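Long-range contacts in lipoprotein (Paraburkholderia phytofirmans, PDB 5T11), which forms a dodecamer in the periplasm and, as in its Pseudomonas aeruginosa relative PelC, probably guides Pel polysaccharide export across the outer membrane: residues R17-A22 against A88-S93; S41-T46 against S147-V152. The protein carries 1 engineered substitution. All blocks are in the same frame, centred on the assembly; numbering follows the deposited sequence.

Interaction 1 of 2, residues R17-A22 against A88-S93; sequences RGDKVA and ARYVLS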
# COMPACT_ATOMS: atom_id res chain seq x y z
N ARG B 17 7.33 -24.45 -52.27
CA ARG B 17 7.98 -23.15 -52.17
C ARG B 17 7.08 -22.01 -52.64
O ARG B 17 7.00 -20.96 -51.99
CB ARG B 17 9.28 -23.15 -53.00
CG ARG B 17 10.48 -23.75 -52.29
CD ARG B 17 11.65 -23.93 -53.24
NE ARG B 17 11.46 -25.10 -54.10
CZ ARG B 17 12.17 -25.35 -55.20
NH1 ARG B 17 13.12 -24.52 -55.59
NH2 ARG B 17 11.91 -26.44 -55.91
N GLY B 18 6.37 -22.21 -53.75
CA GLY B 18 5.57 -21.17 -54.36
C GLY B 18 4.16 -21.01 -53.85
O GLY B 18 3.41 -20.20 -54.42
N ASP B 19 3.76 -21.75 -52.82
CA ASP B 19 2.44 -21.59 -52.22
C ASP B 19 2.43 -20.31 -51.39
O ASP B 19 3.17 -20.21 -50.41
CB ASP B 19 2.09 -22.79 -51.34
CG ASP B 19 1.75 -24.03 -52.14
OD1 ASP B 19 1.32 -23.91 -53.30
OD2 ASP B 19 1.91 -25.15 -51.58
N LYS B 20 1.58 -19.35 -51.76
CA LYS B 20 1.48 -18.10 -51.02
C LYS B 20 0.63 -18.31 -49.78
O LYS B 20 -0.50 -18.78 -49.86
CB LYS B 20 0.90 -17.00 -51.91
CG LYS B 20 1.62 -16.88 -53.24
CD LYS B 20 1.37 -15.56 -53.95
CE LYS B 20 2.35 -15.39 -55.11
NZ LYS B 20 3.75 -15.71 -54.69
N VAL B 21 1.19 -17.97 -48.62
CA VAL B 21 0.53 -18.14 -47.33
C VAL B 21 0.37 -16.78 -46.68
O VAL B 21 1.35 -16.02 -46.56
CB VAL B 21 1.33 -19.08 -46.41
CG1 VAL B 21 0.66 -19.19 -45.03
CG2 VAL B 21 1.50 -20.44 -47.05
N ALA B 22 -0.84 -16.46 -46.25
CA ALA B 22 -1.11 -15.28 -45.45
C ALA B 22 -1.26 -15.70 -43.99
O ALA B 22 -1.97 -16.67 -43.69
CB ALA B 22 -2.36 -14.55 -45.92
N ALA B 88 -3.40 -15.46 -51.81
CA ALA B 88 -2.84 -16.51 -50.98
C ALA B 88 -3.51 -17.84 -51.28
O ALA B 88 -4.73 -17.92 -51.47
CB ALA B 88 -3.00 -16.17 -49.49
N ARG B 89 -2.71 -18.91 -51.30
CA ARG B 89 -3.30 -20.23 -51.40
C ARG B 89 -3.78 -20.75 -50.04
O ARG B 89 -4.79 -21.46 -49.98
CB ARG B 89 -2.31 -21.21 -52.04
CG ARG B 89 -2.95 -22.52 -52.50
CD ARG B 89 -1.93 -23.42 -53.16
NE ARG B 89 -2.46 -24.76 -53.44
CZ ARG B 89 -1.78 -25.71 -54.08
NH1 ARG B 89 -0.55 -25.46 -54.50
NH2 ARG B 89 -2.33 -26.89 -54.29
N TYR B 90 -3.08 -20.41 -48.96
CA TYR B 90 -3.46 -20.83 -47.61
C TYR B 90 -3.40 -19.65 -46.64
O TYR B 90 -2.67 -18.68 -46.85
CB TYR B 90 -2.56 -21.94 -47.06
CG TYR B 90 -2.49 -23.19 -47.90
CD1 TYR B 90 -3.53 -24.11 -47.90
CD2 TYR B 90 -1.37 -23.45 -48.68
CE1 TYR B 90 -3.46 -25.26 -48.67
CE2 TYR B 90 -1.30 -24.60 -49.45
CZ TYR B 90 -2.35 -25.50 -49.44
OH TYR B 90 -2.29 -26.65 -50.21
N VAL B 91 -4.18 -19.77 -45.56
CA VAL B 91 -4.15 -18.84 -44.44
C VAL B 91 -3.72 -19.61 -43.20
O VAL B 91 -4.26 -20.69 -42.92
CB VAL B 91 -5.51 -18.15 -44.21
CG1 VAL B 91 -5.60 -17.59 -42.81
CG2 VAL B 91 -5.70 -17.03 -45.19
N LEU B 92 -2.75 -19.07 -42.47
CA LEU B 92 -2.36 -19.59 -41.17
C LEU B 92 -2.98 -18.69 -40.11
O LEU B 92 -2.74 -17.47 -40.11
CB LEU B 92 -0.84 -19.64 -41.00
CG LEU B 92 -0.41 -20.22 -39.64
CD1 LEU B 92 -0.52 -21.73 -39.66
CD2 LEU B 92 0.99 -19.77 -39.19
N SER B 93 -3.82 -19.26 -39.26
CA SER B 93 -4.44 -18.58 -38.15
C SER B 93 -4.18 -19.40 -36.89
O SER B 93 -3.48 -20.42 -36.93
CB SER B 93 -5.94 -18.37 -38.39
OG SER B 93 -6.47 -17.45 -37.44
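Val21 and Ala22 pair in parallel with Tyr90 and Val91, joining the starts of the neighbouring strands 21-28 and 90-99 of the mixed sheet. Ala22 N donates to Tyr90 O (2.9 Å), and Leu92 N to Ala22 O (2.8 Å). Just before the strands, Lys20 O is gripped twice, by Tyr90 N and by Arg89 N, the latter at 2.6 Å.

The side chains split between the two sheet faces. Val21, like Tyr90, lies on the face where helix 35-49 packs, and Val21 CG2 sits 4.3 Å from Tyr90 CB. On the other face, covered by helix 78-85, Ala22 CB touches Ala88 CB and Val91 CG2.

A salt bridge closes the loop end. Arg89 is extended, with CG opposite the backbone N (chi1 -166°), and its CG lies over the rim of one Tyr90 ring face. Asp19 OD2 is at the edge of that ring, in its plane, and also accepts from the backbone N of Ala16. The carboxylate and guanidinium planes are nearly perpendicular, 87° apart. Arg89 NH1 meets Asp19 OD1 at 2.7 Å through a bent bond, on the syn side and 28° out of the carboxylate plane.

Interaction 2 of 2, residues S41-T46 against S147-V152; sequences SIAANT and SLIAKV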
# COMPACT_ATOMS: atom_id res chain seq x y z
N SER B 41 4.41 -12.77 -35.99
CA SER B 41 5.73 -12.44 -36.52
C SER B 41 6.66 -13.64 -36.48
O SER B 41 7.35 -13.95 -37.46
CB SER B 41 6.35 -11.27 -35.75
OG SER B 41 5.59 -10.10 -35.96
N ILE B 42 6.71 -14.32 -35.33
CA ILE B 42 7.55 -15.51 -35.23
C ILE B 42 7.08 -16.56 -36.23
O ILE B 42 7.89 -17.18 -36.93
CB ILE B 42 7.57 -16.05 -33.79
CG1 ILE B 42 8.25 -15.06 -32.85
CG2 ILE B 42 8.30 -17.41 -33.73
CD1 ILE B 42 7.89 -15.28 -31.34
N ALA B 43 5.75 -16.73 -36.35
CA ALA B 43 5.23 -17.78 -37.23
C ALA B 43 5.55 -17.47 -38.68
O ALA B 43 5.93 -18.37 -39.45
CB ALA B 43 3.72 -17.95 -37.04
N ALA B 44 5.40 -16.20 -39.08
CA ALA B 44 5.72 -15.81 -40.46
C ALA B 44 7.17 -16.13 -40.79
O ALA B 44 7.46 -16.72 -41.84
CB ALA B 44 5.43 -14.32 -40.68
N ASN B 45 8.10 -15.75 -39.90
CA ASN B 45 9.51 -16.03 -40.16
C ASN B 45 9.79 -17.53 -40.17
O ASN B 45 10.61 -18.01 -40.97
CB ASN B 45 10.40 -15.31 -39.15
CG ASN B 45 10.78 -13.90 -39.60
OD1 ASN B 45 10.18 -13.33 -40.52
ND2 ASN B 45 11.80 -13.32 -38.95
N THR B 46 9.11 -18.30 -39.32
CA THR B 46 9.31 -19.74 -39.28
C THR B 46 8.91 -20.39 -40.60
O THR B 46 9.68 -21.15 -41.20
CB THR B 46 8.53 -20.35 -38.11
OG1 THR B 46 8.96 -19.76 -36.87
CG2 THR B 46 8.73 -21.87 -38.04
N SER B 147 11.32 -21.32 -30.25
CA SER B 147 11.65 -22.73 -30.38
C SER B 147 10.39 -23.59 -30.55
O SER B 147 10.38 -24.54 -31.35
CB SER B 147 12.45 -23.18 -29.16
OG SER B 147 12.96 -24.49 -29.29
N LEU B 148 9.32 -23.26 -29.82
CA LEU B 148 8.11 -24.10 -29.85
C LEU B 148 7.35 -23.93 -31.16
O LEU B 148 6.88 -24.92 -31.75
CB LEU B 148 7.20 -23.76 -28.67
CG LEU B 148 5.82 -24.42 -28.70
CD1 LEU B 148 5.94 -25.95 -28.55
CD2 LEU B 148 4.87 -23.85 -27.61
N ILE B 149 7.19 -22.69 -31.60
CA ILE B 149 6.48 -22.45 -32.85
C ILE B 149 7.22 -23.08 -34.02
O ILE B 149 6.60 -23.66 -34.93
CB ILE B 149 6.28 -20.94 -33.04
CG1 ILE B 149 5.20 -20.46 -32.06
CG2 ILE B 149 5.88 -20.61 -34.49
CD1 ILE B 149 5.28 -18.99 -31.71
N ALA B 150 8.56 -23.04 -33.99
CA ALA B 150 9.34 -23.73 -35.01
C ALA B 150 9.02 -25.22 -35.03
O ALA B 150 8.82 -25.81 -36.10
CB ALA B 150 10.84 -23.51 -34.79
N LYS B 151 8.93 -25.84 -33.85
CA LYS B 151 8.58 -27.25 -33.77
C LYS B 151 7.16 -27.48 -34.29
O LYS B 151 6.92 -28.35 -35.14
CB LYS B 151 8.73 -27.74 -32.32
CG LYS B 151 8.49 -29.22 -32.07
CD LYS B 151 9.56 -30.07 -32.75
CE LYS B 151 9.43 -31.56 -32.42
NZ LYS B 151 10.26 -32.38 -33.34
N VAL B 152 6.20 -26.68 -33.80
CA VAL B 152 4.79 -26.88 -34.13
C VAL B 152 4.56 -26.74 -35.64
O VAL B 152 3.77 -27.49 -36.23
CB VAL B 152 3.92 -25.88 -33.33
CG1 VAL B 152 2.51 -25.83 -33.90
CG2 VAL B 152 3.89 -26.25 -31.84
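This is an apolar helix-helix contact on one face of the mixed sheet. It joins helix 35-49 to the C-terminal helix 141-152 through Ile42, Ala43 and Thr46 on one side and Ile149 and Ala150 on the other. The axes of the two short segments approach to 9.5 Å and cross at -49°. No hydrogen bond links the two segments.

Ile149 carries most of the contact. Its CG2 is anti to the backbone N and its CG1 anti to the carbonyl carbon. This first torsion (chi1 -73°) points CG2 at helix 35-49. CG1 does not head that way, and it is the next bond that brings CD1 back to Ile42. CG2 rests on the backbone of helix 35-49, 4.0 Å from Ala43 CA, and also meets Ala43 CB. CD1 reaches Ile42 CG2 at 4.0 Å. The Ile42 and Ile149 side chains cross at about a right angle.

Thr46 uses its two branches differently. Its CG2 presses on the backbone of the opposite helix, 3.6 Å from Ala150 CA, and lies 4.2 Å from Ala150 CB. Its OG1 turns back and donates to Ile42 O (2.8 Å), one turn earlier. The hydroxyl sits 44° above that carbonyl plane. Ile42 O also accepts from Thr46 N, so one carbonyl takes two bonds. This holds the threonine rotation and satisfies its hydroxyl within its own helix, while OG1 still touches Ile149 CG2.

Helix 35-49 also faces a second subunit, where Asn45 ND2 donates to Thr130 OG1 of that neighbouring chain. The sheet lies beneath both helices. Ala43 and Val152 both reach Phe115 of strand 109-119, and Leu148 and Val152 touch Val7 of strand 5-9.

In the fold
The centres of the two interactions are 15 Å apart. They meet directly, with Leu92 CD2 of interaction 1 packed 3.9 Å from Ala43 CB of interaction 2. Along the chain the segments alternate: 17-22, 41-46, 88-93, then 147-152. Strand 21-28 leads into helix 35-49, so the first partners of both contacts are consecutive elements. Interaction 1 pairs two strands of the parallel half of the six-stranded sheet. Interaction 2 packs two helices over one face of that sheet. Together they join the sheet to the helical layer on the face bearing Val21, Tyr90 and Leu92.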